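Local atomic coordinates of Baccell_00875 (Bacteroides cellulosilyticus DSM 14838, PDB entry 5NOK), a protein that probably acts as a polysaccharide lyase that removes the rhamnose caps from the side chains of plant arabinogalactan proteins. Residues A[88-93]-A[103-108]; A[389-394]-A[437-442]. One frame throughout, in Å; residues are numbered along the deposited sequence.

Interaction 1. Residues A[88-93]-A[103-108]; sequences REWRIP and VLYREG
Trp90 turns the edge of its indole toward the face of Tyr105, an edge-to-face pair whose five- and six-membered ring centroids lie 4.5 Å apart with planes at 51°. Its CD1 stands over the centre of the phenol ring, 3.6 Å from Tyr105 CD1. Pro93 extends this tight, apolar part: its CG meets Val103 CG1 at 3.6 Å and Tyr105 CE2 at 3.8 Å, a compact ring suited to a site bounded by a methyl and an aromatic ring.

The side facing solvent is looser and wetter. Glu107, bent at chi2 (-65°), lays its CG against Trp90 CB and brings its carboxylate between two waters. One accepts from Arg106 N at 2.9 Å and lies within hydrogen-bonding range of Ile92 O and Glu107 OE2, with more acceptors around it than its protons can serve; the other accepts from Glu89 N and binds Glu107 OE1 only weakly. The extended Arg88 chain skirts Glu107, CD 3.7 Å from Glu107 CB, and Gly108 CA, where positive phi suits glycine, lies over one guanidinium face, toward the rim.

Segments 88-90 and 103-107 run nearly antiparallel, but their strands belong to different sheets: 84-90 pairs with 75-81, and 102-107 with 110-119, whose Ile112 and Ile114 pack against Trp90 and Tyr105.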
# COMPACT_ATOMS: atom_id res chain seq x y z
N ARG A 88 16.64 -12.86 23.05
CA ARG A 88 17.76 -11.97 23.30
C ARG A 88 17.74 -10.83 22.30
O ARG A 88 17.33 -11.02 21.15
CB ARG A 88 19.07 -12.75 23.19
CG ARG A 88 19.16 -13.77 24.29
CD ARG A 88 20.47 -14.51 24.32
NE ARG A 88 20.37 -15.61 25.28
CZ ARG A 88 20.41 -15.47 26.61
NH1 ARG A 88 20.58 -14.26 27.17
NH2 ARG A 88 20.30 -16.55 27.38
N GLU A 89 18.16 -9.66 22.77
CA GLU A 89 18.27 -8.45 21.97
C GLU A 89 19.70 -8.00 22.13
O GLU A 89 20.17 -7.89 23.26
CB GLU A 89 17.33 -7.36 22.48
CG GLU A 89 15.84 -7.64 22.34
CD GLU A 89 14.97 -6.73 23.22
OE1 GLU A 89 15.01 -6.90 24.46
OE2 GLU A 89 14.22 -5.86 22.69
N TRP A 90 20.40 -7.79 21.03
CA TRP A 90 21.74 -7.22 21.13
C TRP A 90 21.66 -5.70 21.08
O TRP A 90 20.80 -5.12 20.37
CB TRP A 90 22.76 -7.84 20.15
CG TRP A 90 22.62 -7.50 18.72
CD1 TRP A 90 23.21 -6.46 18.08
CD2 TRP A 90 21.94 -8.25 17.73
NE1 TRP A 90 22.91 -6.49 16.74
CE2 TRP A 90 22.14 -7.59 16.50
CE3 TRP A 90 21.19 -9.43 17.76
CZ2 TRP A 90 21.58 -8.05 15.31
CZ3 TRP A 90 20.62 -9.88 16.56
CH2 TRP A 90 20.82 -9.19 15.36
N ARG A 91 22.52 -5.07 21.86
CA ARG A 91 22.45 -3.64 22.11
C ARG A 91 23.75 -2.99 22.60
O ARG A 91 24.10 -1.90 22.14
CB ARG A 91 21.32 -3.33 23.08
CG ARG A 91 21.06 -1.84 23.26
CD ARG A 91 20.02 -1.57 24.32
NE ARG A 91 20.23 -0.21 24.82
CZ ARG A 91 20.81 0.12 25.97
NH1 ARG A 91 21.23 -0.80 26.84
NH2 ARG A 91 20.94 1.40 26.27
N ILE A 92 24.43 -3.63 23.54
CA ILE A 92 25.67 -3.12 24.09
C ILE A 92 26.77 -4.05 23.62
O ILE A 92 26.75 -5.24 23.94
CB ILE A 92 25.67 -3.11 25.64
CG1 ILE A 92 24.50 -2.28 26.19
CG2 ILE A 92 27.02 -2.62 26.17
CD1 ILE A 92 24.46 -0.83 25.72
N PRO A 93 27.75 -3.52 22.88
CA PRO A 93 28.83 -4.37 22.43
C PRO A 93 29.73 -4.86 23.55
O PRO A 93 29.85 -4.23 24.57
CB PRO A 93 29.64 -3.47 21.50
CG PRO A 93 28.77 -2.33 21.18
CD PRO A 93 27.86 -2.16 22.34
N VAL A 103 32.15 -4.38 15.24
CA VAL A 103 31.40 -4.45 16.50
C VAL A 103 31.10 -5.92 16.80
O VAL A 103 30.69 -6.67 15.90
CB VAL A 103 30.07 -3.65 16.42
CG1 VAL A 103 29.56 -3.34 17.81
CG2 VAL A 103 30.24 -2.34 15.69
N LEU A 104 31.30 -6.32 18.05
CA LEU A 104 31.08 -7.69 18.50
C LEU A 104 30.14 -7.63 19.69
O LEU A 104 30.43 -6.95 20.65
CB LEU A 104 32.38 -8.38 18.93
CG LEU A 104 32.35 -9.89 19.28
CD1 LEU A 104 33.67 -10.57 18.94
CD2 LEU A 104 32.04 -10.18 20.74
N TYR A 105 29.00 -8.33 19.59
CA TYR A 105 28.07 -8.50 20.68
C TYR A 105 28.03 -9.97 21.03
O TYR A 105 28.35 -10.85 20.19
CB TYR A 105 26.66 -8.10 20.26
CG TYR A 105 26.54 -6.76 19.61
CD1 TYR A 105 26.82 -6.60 18.26
CD2 TYR A 105 26.10 -5.68 20.32
CE1 TYR A 105 26.71 -5.37 17.64
CE2 TYR A 105 25.98 -4.43 19.72
CZ TYR A 105 26.31 -4.27 18.38
OH TYR A 105 26.19 -3.07 17.78
N ARG A 106 27.62 -10.24 22.26
CA ARG A 106 27.54 -11.61 22.73
C ARG A 106 26.32 -11.73 23.60
O ARG A 106 26.25 -11.12 24.64
CB ARG A 106 28.80 -12.00 23.48
CG ARG A 106 28.70 -13.40 24.08
CD ARG A 106 30.02 -14.13 24.04
NE ARG A 106 31.11 -13.25 24.45
CZ ARG A 106 32.24 -13.00 23.79
NH1 ARG A 106 32.54 -13.60 22.63
NH2 ARG A 106 33.10 -12.14 24.32
N GLU A 107 25.36 -12.52 23.15
CA GLU A 107 24.11 -12.68 23.87
C GLU A 107 23.95 -14.18 24.04
O GLU A 107 23.63 -14.90 23.09
CB GLU A 107 22.96 -12.05 23.09
CG GLU A 107 23.14 -10.56 22.75
CD GLU A 107 23.17 -9.61 23.95
OE1 GLU A 107 22.56 -9.92 25.01
OE2 GLU A 107 23.80 -8.53 23.83
N GLY A 108 24.25 -14.66 25.26
CA GLY A 108 24.22 -16.09 25.57
C GLY A 108 25.35 -16.82 24.86
O GLY A 108 26.51 -16.41 24.93
O HOH W 1 19.21 -9.77 25.61
O HOH W 2 26.66 -7.87 23.59

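Interaction 2. Residues A[389-394]-A[437-442]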
# COMPACT_ATOMS: atom_id res chain seq x y z
N ARG A 389 -17.14 2.55 11.41
CA ARG A 389 -17.87 1.30 11.19
C ARG A 389 -19.38 1.51 11.10
O ARG A 389 -20.14 0.57 11.35
CB ARG A 389 -17.56 0.31 12.33
CG ARG A 389 -16.12 -0.17 12.34
CD ARG A 389 -15.67 -0.61 13.73
NE ARG A 389 -14.25 -0.95 13.74
CZ ARG A 389 -13.25 -0.07 13.71
NH1 ARG A 389 -13.48 1.24 13.69
NH2 ARG A 389 -11.99 -0.50 13.70
N ASP A 390 -19.81 2.72 10.70
CA ASP A 390 -21.25 3.11 10.72
C ASP A 390 -21.96 2.85 9.37
O ASP A 390 -21.47 2.04 8.58
CB ASP A 390 -21.42 4.56 11.27
CG ASP A 390 -20.96 5.66 10.30
OD1 ASP A 390 -20.85 5.43 9.08
OD2 ASP A 390 -20.72 6.79 10.79
N GLU A 391 -23.09 3.53 9.10
CA GLU A 391 -24.01 3.17 7.99
C GLU A 391 -23.76 3.87 6.64
O GLU A 391 -24.29 3.42 5.62
CB GLU A 391 -25.46 3.51 8.38
CG GLU A 391 -25.88 3.11 9.77
CD GLU A 391 -25.82 4.25 10.78
OE1 GLU A 391 -26.74 5.11 10.79
OE2 GLU A 391 -24.85 4.26 11.59
N GLY A 392 -23.03 4.98 6.66
CA GLY A 392 -22.71 5.76 5.45
C GLY A 392 -21.21 6.04 5.32
O GLY A 392 -20.41 5.12 5.48
N ALA A 393 -20.85 7.30 5.06
CA ALA A 393 -19.46 7.70 4.81
C ALA A 393 -18.87 6.79 3.71
O ALA A 393 -19.49 6.65 2.67
CB ALA A 393 -18.62 7.72 6.10
N GLU A 394 -17.73 6.12 3.95
CA GLU A 394 -17.12 5.28 2.90
C GLU A 394 -18.02 4.15 2.40
O GLU A 394 -17.85 3.71 1.25
CB GLU A 394 -15.76 4.69 3.35
CG GLU A 394 -14.59 5.67 3.40
CD GLU A 394 -14.44 6.44 4.70
OE1 GLU A 394 -15.39 6.48 5.53
OE2 GLU A 394 -13.36 7.03 4.90
N TYR A 437 -24.54 13.50 6.69
CA TYR A 437 -24.00 12.78 7.82
C TYR A 437 -23.78 11.33 7.40
O TYR A 437 -24.25 10.90 6.34
CB TYR A 437 -24.97 12.86 9.00
CG TYR A 437 -25.12 14.25 9.56
CD1 TYR A 437 -24.22 14.72 10.52
CD2 TYR A 437 -26.14 15.10 9.14
CE1 TYR A 437 -24.34 16.00 11.04
CE2 TYR A 437 -26.27 16.39 9.66
CZ TYR A 437 -25.37 16.83 10.62
OH TYR A 437 -25.47 18.09 11.16
N SER A 438 -23.06 10.58 8.24
CA SER A 438 -22.79 9.16 8.00
C SER A 438 -23.61 8.25 8.94
O SER A 438 -23.44 7.03 8.92
CB SER A 438 -21.29 8.89 8.16
OG SER A 438 -20.80 9.30 9.42
N SER A 439 -24.52 8.85 9.70
CA SER A 439 -25.21 8.18 10.81
C SER A 439 -26.66 8.68 10.85
O SER A 439 -26.91 9.88 10.69
CB SER A 439 -24.48 8.52 12.11
OG SER A 439 -24.60 7.48 13.06
N VAL A 440 -27.62 7.77 11.08
CA VAL A 440 -29.06 8.13 11.06
C VAL A 440 -29.50 9.14 12.14
O VAL A 440 -30.38 9.96 11.88
CB VAL A 440 -30.00 6.89 11.11
CG1 VAL A 440 -29.85 6.07 9.83
CG2 VAL A 440 -29.79 6.05 12.37
N ASP A 441 -28.88 9.07 13.32
CA ASP A 441 -29.09 10.06 14.40
C ASP A 441 -28.62 11.48 14.05
O ASP A 441 -29.19 12.45 14.54
CB ASP A 441 -28.42 9.60 15.71
CG ASP A 441 -26.90 9.44 15.59
OD1 ASP A 441 -26.44 8.77 14.65
OD2 ASP A 441 -26.17 9.99 16.46
N GLN A 442 -27.57 11.59 13.24
CA GLN A 442 -26.98 12.87 12.82
C GLN A 442 -26.39 13.73 13.95
O GLN A 442 -26.28 14.95 13.80
CB GLN A 442 -27.98 13.68 11.99
CG GLN A 442 -28.74 12.87 10.94
CD GLN A 442 -29.47 13.72 9.89
OE1 GLN A 442 -29.93 13.18 8.87
NE2 GLN A 442 -29.57 15.05 10.13
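Asp390 grips Ser438 while forming an Asx turn, in which its OD1 accepts from Gly392 N at 3.3 Å; the turn belongs to a loop of the helical domain, just ahead of helix 397-409.

Two side-chain hydrogen bonds join the loops. Ser438 OG donates to the syn side of Asp390 OD2 (2.9 Å), only 19° out of the carboxylate plane. Glu391, long enough to reach further and bent at chi2 (98°), offers OE1 to Val440 N at 2.8 Å, met nearly head-on along the C-O bond.

Between backbones, Gly392 N also makes a weak bond to Ser438 O (3.1 Å), sharing its proton with the Asx turn. Glycine suits this spot because a side chain would press on Ser438 CA.

In electrostatic terms, Asp390 OD1 sits 3.0 Å from Ser438 O, two acceptors whose repulsion the salt bridge from Arg395 to OD1 probably eases. Replacing Asp390 by an alanine is likely to leave Ser438 OG without its strong acceptor, Arg395 without this charge partner and the turn less firmly set.

Van der Waals contact completes the join: the Val440 methyls lie against the same Glu391 OE1 that its backbone N-H binds, and the small Ala393 brings its CB within 3.6 Å of Ser438 CB.

The two contacts lie far apart, their centres 52 Å from each other and their nearest atoms about 28 Å, in regions of different architecture. Interaction 1 comes first along the chain, within the beta-rich N-terminal part, and joins strands of two separate sheets across a short connection of nine residues. Interaction 2 opens only after that part has ended and the chain has entered the helical region that begins with helix 338-353; it ties two loops together over 42 residues that are mostly helix, including helices 397-409 and 412-429. They share no strand, sheet or helix, so each is local: one packs side chains of two sheets together, the other joins the loop before helix 397-409 to that between helices 412-429 and 449-464.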